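Long-range contacts in imelysin (Bacteroides ovatus ATCC 8483, PDB 3OYV), which is an imelysin-like protein of a family named for peptidases, and probably takes part in iron uptake at the bacterial outer membrane: residues Asn134-Leu140 against Gln232-Val237; Asn145-Leu149 against Leu226-Gln232. All coordinates share one frame; numbering follows the deposited sequence.

Gln232 belongs to both contacts, which lie side by side along helix 223-261 with centres about 8 Å apart. Contact 1 packs the end of helix 121-137 and the turn after it on 232-237. Contact 2 sets the loop ahead of helix 149-156 against the preceding turns, 226-232, and is nested inside the chain loop that contact 1 closes. Segments 134-140 and 145-149 also meet directly: Tyr137 O is 2.9 Å from Asn145 N, a probable hydrogen bond, and Gly138 O is 3.5 Å from Asn145 CB. Contact 1 lies deeper, its centre about 16 Å from that of the chain, against about 23 Å for contact 2. Neither includes a bound metal or ligand.

Contact 1. Residues Asn134-Leu140 against Gln232-Val237; sequences NAYYGSL and QYVDAV
Ser139 and Val237 come within 5.6 Å between CA atoms, and Gly138 and Tyr233 within 5.2 Å, where the end of helix 121-137 meets the pi-type turn at 233-237 in helix 223-261; Gly138 leaves the helical conformation with positive phi. Val237 is the wedge between the two backbones. Its CG2 methyl sits against the turn that ends helix 121-137, 3.4 Å from Ser139 N and close to Asn134 O, the carbonyl that takes weak bonds from both Gly138 N and Ser139 N. The other branch, CG1, packs between Asn134 CB at 4.0 Å and Leu140 CD2 at 4.1 Å. Leu140 CG also comes to 3.5 Å from Ala236 O.

Beside this, Ala135 CB meets the edge of the Tyr233 ring, 3.7 Å from CE1 and near the ring plane; Phe288 and Phe290 add further aromatic cover to Tyr233. The one hydrogen bond across the contact comes from Gln232. A bend at its second torsion (chi2 67°) turns the amide toward Gly138, and the missing side chain of that glycine lets the Gln232 chain pass close. NE2 donates to Gly138 O over 2.9 Å in a nearly straight bond (N-H...O 169°), approaching in the carbonyl plane and almost in the amide plane of the glutamine. The carbonyl just past the helix end is thereby supplied with a side-chain donor from the neighbouring helix, while the rest of this largely buried contact depends on aliphatic groups packed against backbone, one another and a ring edge.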
loop_
_atom_site.group_PDB
_atom_site.type_symbol
_atom_site.label_atom_id
_atom_site.label_comp_id
_atom_site.label_asym_id
_atom_site.label_seq_id
_atom_site.Cartn_x
_atom_site.Cartn_y
_atom_site.Cartn_z
ATOM N N ASN A 134 -12.468 2.052 -4.885
ATOM C CA ASN A 134 -12.793 3.224 -4.075
ATOM C C ASN A 134 -12.676 4.513 -4.856
ATOM O O ASN A 134 -13.547 5.383 -4.772
ATOM C CB ASN A 134 -11.922 3.270 -2.831
ATOM C CG ASN A 134 -12.210 2.140 -1.856
ATOM O OD1 ASN A 134 -13.158 1.349 -2.040
ATOM N ND2 ASN A 134 -11.402 2.044 -0.807
ATOM N N ALA A 135 -11.614 4.653 -5.637
ATOM C CA ALA A 135 -11.410 5.852 -6.446
ATOM C C ALA A 135 -12.552 6.029 -7.437
ATOM O O ALA A 135 -13.039 7.142 -7.615
ATOM C CB ALA A 135 -10.058 5.810 -7.210
ATOM N N TYR A 136 -12.943 4.949 -8.098
ATOM C CA TYR A 136 -13.964 4.995 -9.147
ATOM C C TYR A 136 -15.377 5.235 -8.580
ATOM O O TYR A 136 -16.204 5.909 -9.208
ATOM C CB TYR A 136 -13.881 3.714 -9.994
ATOM C CG TYR A 136 -14.750 3.756 -11.240
ATOM C CD1 TYR A 136 -14.496 4.684 -12.243
ATOM C CD2 TYR A 136 -15.785 2.838 -11.416
ATOM C CE1 TYR A 136 -15.285 4.729 -13.404
ATOM C CE2 TYR A 136 -16.579 2.885 -12.562
ATOM C CZ TYR A 136 -16.332 3.820 -13.536
ATOM O OH TYR A 136 -17.132 3.919 -14.664
ATOM N N TYR A 137 -15.613 4.685 -7.394
ATOM C CA TYR A 137 -16.935 4.738 -6.730
ATOM C C TYR A 137 -17.119 5.965 -5.829
ATOM O O TYR A 137 -18.238 6.265 -5.399
ATOM C CB TYR A 137 -17.149 3.495 -5.883
ATOM C CG TYR A 137 -17.474 2.185 -6.601
ATOM C CD1 TYR A 137 -17.306 2.028 -7.963
ATOM C CD2 TYR A 137 -17.949 1.082 -5.883
ATOM C CE1 TYR A 137 -17.634 0.792 -8.585
ATOM C CE2 TYR A 137 -18.286 -0.114 -6.498
ATOM C CZ TYR A 137 -18.106 -0.272 -7.848
ATOM O OH TYR A 137 -18.418 -1.481 -8.472
ATOM N N GLY A 138 -16.033 6.678 -5.532
ATOM C CA GLY A 138 -16.103 7.814 -4.607
ATOM C C GLY A 138 -16.500 7.449 -3.204
ATOM O O GLY A 138 -17.219 8.183 -2.537
ATOM N N SER A 139 -16.056 6.282 -2.752
ATOM C CA SER A 139 -16.397 5.815 -1.420
ATOM C C SER A 139 -15.415 4.760 -0.930
ATOM O O SER A 139 -14.579 4.268 -1.699
ATOM C CB SER A 139 -17.790 5.197 -1.435
ATOM O OG SER A 139 -17.745 3.905 -2.071
ATOM N N LEU A 140 -15.584 4.346 0.323
ATOM C CA LEU A 140 -14.735 3.307 0.911
ATOM C C LEU A 140 -15.398 1.976 1.148
ATOM O O LEU A 140 -14.715 1.032 1.505
ATOM C CB LEU A 140 -14.226 3.767 2.266
ATOM C CG LEU A 140 -13.394 5.028 2.216
ATOM C CD1 LEU A 140 -13.039 5.441 3.666
ATOM C CD2 LEU A 140 -12.159 4.871 1.301
ATOM N N GLN A 232 -15.418 14.992 -3.797
ATOM C CA GLN A 232 -15.828 13.746 -3.133
ATOM C C GLN A 232 -14.675 12.761 -2.980
ATOM O O GLN A 232 -14.519 12.095 -1.947
ATOM C CB GLN A 232 -17.019 13.083 -3.830
ATOM C CG GLN A 232 -17.482 11.755 -3.311
ATOM C CD GLN A 232 -18.084 11.789 -1.942
ATOM O OE1 GLN A 232 -18.409 12.844 -1.390
ATOM N NE2 GLN A 232 -18.281 10.618 -1.392
ATOM N N TYR A 233 -13.878 12.635 -4.042
ATOM C CA TYR A 233 -12.730 11.732 -4.017
ATOM C C TYR A 233 -11.757 12.099 -2.903
ATOM O O TYR A 233 -11.302 11.263 -2.132
ATOM C CB TYR A 233 -12.058 11.785 -5.375
ATOM C CG TYR A 233 -10.711 11.125 -5.548
ATOM C CD1 TYR A 233 -10.580 9.793 -5.899
ATOM C CD2 TYR A 233 -9.562 11.890 -5.429
ATOM C CE1 TYR A 233 -9.322 9.218 -6.097
ATOM C CE2 TYR A 233 -8.302 11.359 -5.668
ATOM C CZ TYR A 233 -8.204 10.023 -6.019
ATOM O OH TYR A 233 -6.959 9.496 -6.295
ATOM N N VAL A 234 -11.458 13.375 -2.804
ATOM C CA VAL A 234 -10.513 13.837 -1.777
ATOM C C VAL A 234 -11.124 13.678 -0.387
ATOM O O VAL A 234 -10.486 13.134 0.533
ATOM C CB VAL A 234 -10.103 15.293 -2.024
ATOM C CG1 VAL A 234 -9.346 15.892 -0.825
ATOM C CG2 VAL A 234 -9.263 15.419 -3.332
ATOM N N ASP A 235 -12.365 14.120 -0.214
ATOM C CA ASP A 235 -12.949 14.207 1.128
ATOM C C ASP A 235 -13.447 12.883 1.663
ATOM O O ASP A 235 -13.456 12.722 2.882
ATOM C CB ASP A 235 -14.098 15.253 1.157
ATOM C CG ASP A 235 -13.626 16.685 1.043
ATOM O OD1 ASP A 235 -12.423 16.933 1.239
ATOM O OD2 ASP A 235 -14.497 17.546 0.766
ATOM N N ALA A 236 -13.878 11.951 0.789
ATOM C CA ALA A 236 -14.422 10.665 1.180
ATOM C C ALA A 236 -13.468 9.495 0.998
ATOM O O ALA A 236 -13.588 8.493 1.682
ATOM C CB ALA A 236 -15.765 10.393 0.459
ATOM N N VAL A 237 -12.548 9.595 0.056
ATOM C CA VAL A 237 -11.634 8.494 -0.215
ATOM C C VAL A 237 -10.232 8.764 0.316
ATOM O O VAL A 237 -9.744 8.030 1.193
ATOM C CB VAL A 237 -11.626 8.079 -1.702
ATOM C CG1 VAL A 237 -10.636 6.908 -1.944
ATOM C CG2 VAL A 237 -13.048 7.666 -2.137
#

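Contact 2. Residues Asn145-Leu149 against Leu226-Gln232; sequences NANSL and LNPVVTQ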
loop_
_atom_site.group_PDB
_atom_site.type_symbol
_atom_site.label_atom_id
_atom_site.label_comp_id
_atom_site.label_asym_id
_atom_site.label_seq_id
_atom_site.Cartn_x
_atom_site.Cartn_y
_atom_site.Cartn_z
ATOM N N ASN A 145 -21.135 6.280 -5.006
ATOM C CA ASN A 145 -21.560 7.590 -4.578
ATOM C C ASN A 145 -22.170 8.378 -5.735
ATOM O O ASN A 145 -21.725 8.279 -6.891
ATOM C CB ASN A 145 -20.380 8.378 -4.008
ATOM C CG ASN A 145 -20.832 9.509 -3.173
ATOM O OD1 ASN A 145 -20.845 10.638 -3.629
ATOM N ND2 ASN A 145 -21.241 9.231 -1.967
ATOM N N ALA A 146 -23.142 9.236 -5.410
ATOM C CA ALA A 146 -23.705 10.137 -6.398
ATOM C C ALA A 146 -22.672 11.001 -7.101
ATOM O O ALA A 146 -22.854 11.322 -8.276
ATOM C CB ALA A 146 -24.770 11.077 -5.762
ATOM N N ASN A 147 -21.637 11.400 -6.367
ATOM C CA ASN A 147 -20.570 12.235 -6.913
ATOM C C ASN A 147 -19.320 11.384 -7.137
ATOM O O ASN A 147 -18.365 11.432 -6.418
ATOM C CB ASN A 147 -20.309 13.419 -6.005
ATOM C CG ASN A 147 -21.460 14.392 -5.979
ATOM O OD1 ASN A 147 -22.051 14.638 -4.927
ATOM N ND2 ASN A 147 -21.789 14.909 -7.106
ATOM N N SER A 148 -19.359 10.559 -8.159
ATOM C CA SER A 148 -18.255 9.649 -8.483
ATOM C C SER A 148 -18.069 9.589 -9.983
ATOM O O SER A 148 -19.006 9.855 -10.739
ATOM C CB SER A 148 -18.537 8.254 -7.943
ATOM O OG SER A 148 -19.649 7.640 -8.604
ATOM N N LEU A 149 -16.877 9.162 -10.401
ATOM C CA LEU A 149 -16.630 8.908 -11.801
ATOM C C LEU A 149 -17.624 7.880 -12.295
ATOM O O LEU A 149 -18.130 8.010 -13.403
ATOM C CB LEU A 149 -15.203 8.403 -12.028
ATOM C CG LEU A 149 -14.065 9.409 -11.956
ATOM C CD1 LEU A 149 -12.722 8.685 -12.135
ATOM C CD2 LEU A 149 -14.262 10.506 -13.020
ATOM N N LEU A 226 -16.895 17.835 -13.274
ATOM C CA LEU A 226 -15.867 17.069 -12.566
ATOM C C LEU A 226 -15.461 17.595 -11.189
ATOM O O LEU A 226 -14.957 16.840 -10.374
ATOM C CB LEU A 226 -14.650 16.838 -13.456
ATOM C CG LEU A 226 -14.868 15.933 -14.694
ATOM C CD1 LEU A 226 -13.552 15.836 -15.478
ATOM C CD2 LEU A 226 -15.365 14.570 -14.318
ATOM N N ASN A 227 -15.719 18.871 -10.914
ATOM C CA ASN A 227 -15.418 19.389 -9.584
ATOM C C ASN A 227 -16.011 18.539 -8.458
ATOM O O ASN A 227 -15.306 18.245 -7.496
ATOM C CB ASN A 227 -15.867 20.831 -9.417
ATOM C CG ASN A 227 -14.902 21.849 -9.999
ATOM O OD1 ASN A 227 -13.873 21.512 -10.573
ATOM N ND2 ASN A 227 -15.254 23.143 -9.864
ATOM N N PRO A 228 -17.309 18.189 -8.527
ATOM C CA PRO A 228 -17.857 17.419 -7.404
ATOM C C PRO A 228 -17.237 16.038 -7.289
ATOM O O PRO A 228 -17.193 15.472 -6.196
ATOM C CB PRO A 228 -19.366 17.368 -7.684
ATOM C CG PRO A 228 -19.575 17.953 -8.952
ATOM C CD PRO A 228 -18.352 18.691 -9.434
ATOM N N VAL A 229 -16.808 15.493 -8.417
ATOM C CA VAL A 229 -16.132 14.196 -8.416
ATOM C C VAL A 229 -14.785 14.350 -7.646
ATOM O O VAL A 229 -14.450 13.517 -6.794
ATOM C CB VAL A 229 -15.908 13.676 -9.843
ATOM C CG1 VAL A 229 -15.002 12.431 -9.815
ATOM C CG2 VAL A 229 -17.258 13.396 -10.541
ATOM N N VAL A 230 -14.026 15.396 -7.962
ATOM C CA VAL A 230 -12.729 15.643 -7.306
ATOM C C VAL A 230 -12.920 15.872 -5.798
ATOM O O VAL A 230 -12.207 15.306 -4.969
ATOM C CB VAL A 230 -11.944 16.754 -7.964
ATOM C CG1 VAL A 230 -10.659 17.039 -7.188
ATOM C CG2 VAL A 230 -11.644 16.409 -9.448
ATOM N N THR A 231 -13.903 16.671 -5.444
ATOM C CA THR A 231 -14.136 17.026 -4.058
ATOM C C THR A 231 -14.498 15.791 -3.262
ATOM O O THR A 231 -13.959 15.554 -2.164
ATOM C CB THR A 231 -15.190 18.141 -3.982
ATOM O OG1 THR A 231 -14.630 19.295 -4.555
ATOM C CG2 THR A 231 -15.657 18.393 -2.535
ATOM N N GLN A 232 -15.418 14.992 -3.797
ATOM C CA GLN A 232 -15.828 13.746 -3.133
ATOM C C GLN A 232 -14.675 12.761 -2.980
ATOM O O GLN A 232 -14.519 12.095 -1.947
ATOM C CB GLN A 232 -17.019 13.083 -3.830
ATOM C CG GLN A 232 -17.482 11.755 -3.311
ATOM C CD GLN A 232 -18.084 11.789 -1.942
ATOM O OE1 GLN A 232 -18.409 12.844 -1.390
ATOM N NE2 GLN A 232 -18.281 10.618 -1.392
HETATM O O HOH W 1 -15.598 10.947 -6.390
#
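With chi1 at -161°, the Asn145 amide swings away from the backbone N and toward helix 223-261, and a second torsion of -100° lays it flat against the amide at the end of Gln232. The two side chains arrive from opposite directions and their amide planes are only 6° apart, with Asn145 CG 3.3 Å from Gln232 NE2. This is a stack, without a hydrogen bond between the amides; one N-H of Gln232 NE2 goes to Gly138 O. Asn145 OD1 turns back on its own loop and accepts from Asn147 N at 3.0 Å, the donor tilted out of the carbonyl plane, closing an Asx turn. Putting an alanine here removes OD1 and the amide plane, so that the Asx turn, with Asn147 N robbed of its acceptor, is likely to loosen and the Gln232 amide to turn more freely.

The loop leads directly into helix 149-156, for which Ser148 is the N-cap: its OG reaches Thr151 N and also donates to Asn145 O over 2.8 Å, tying the cap to the start of the loop. Between them, Asn147 presses its backbone oxygen onto Gln232 CG, at 3.2 Å. A water 2.8 Å from Asn147 O and 2.8 Å from Val229 O lies between loop and helix, within hydrogen-bonding reach of both. Where helix 223-261 is kinked at Pro228 and Val229, the Asn147 side chain crosses that of the proline at about a right angle, with ND2 3.5 Å from Pro228 CB. Farther along, Leu149 CD2 packs 3.8 Å from Val229 CG1, the two side chains again crossing nearly at right angles. Leu226 extends this apolar patch, and Ile213 of helix 189-214 touches both leucines.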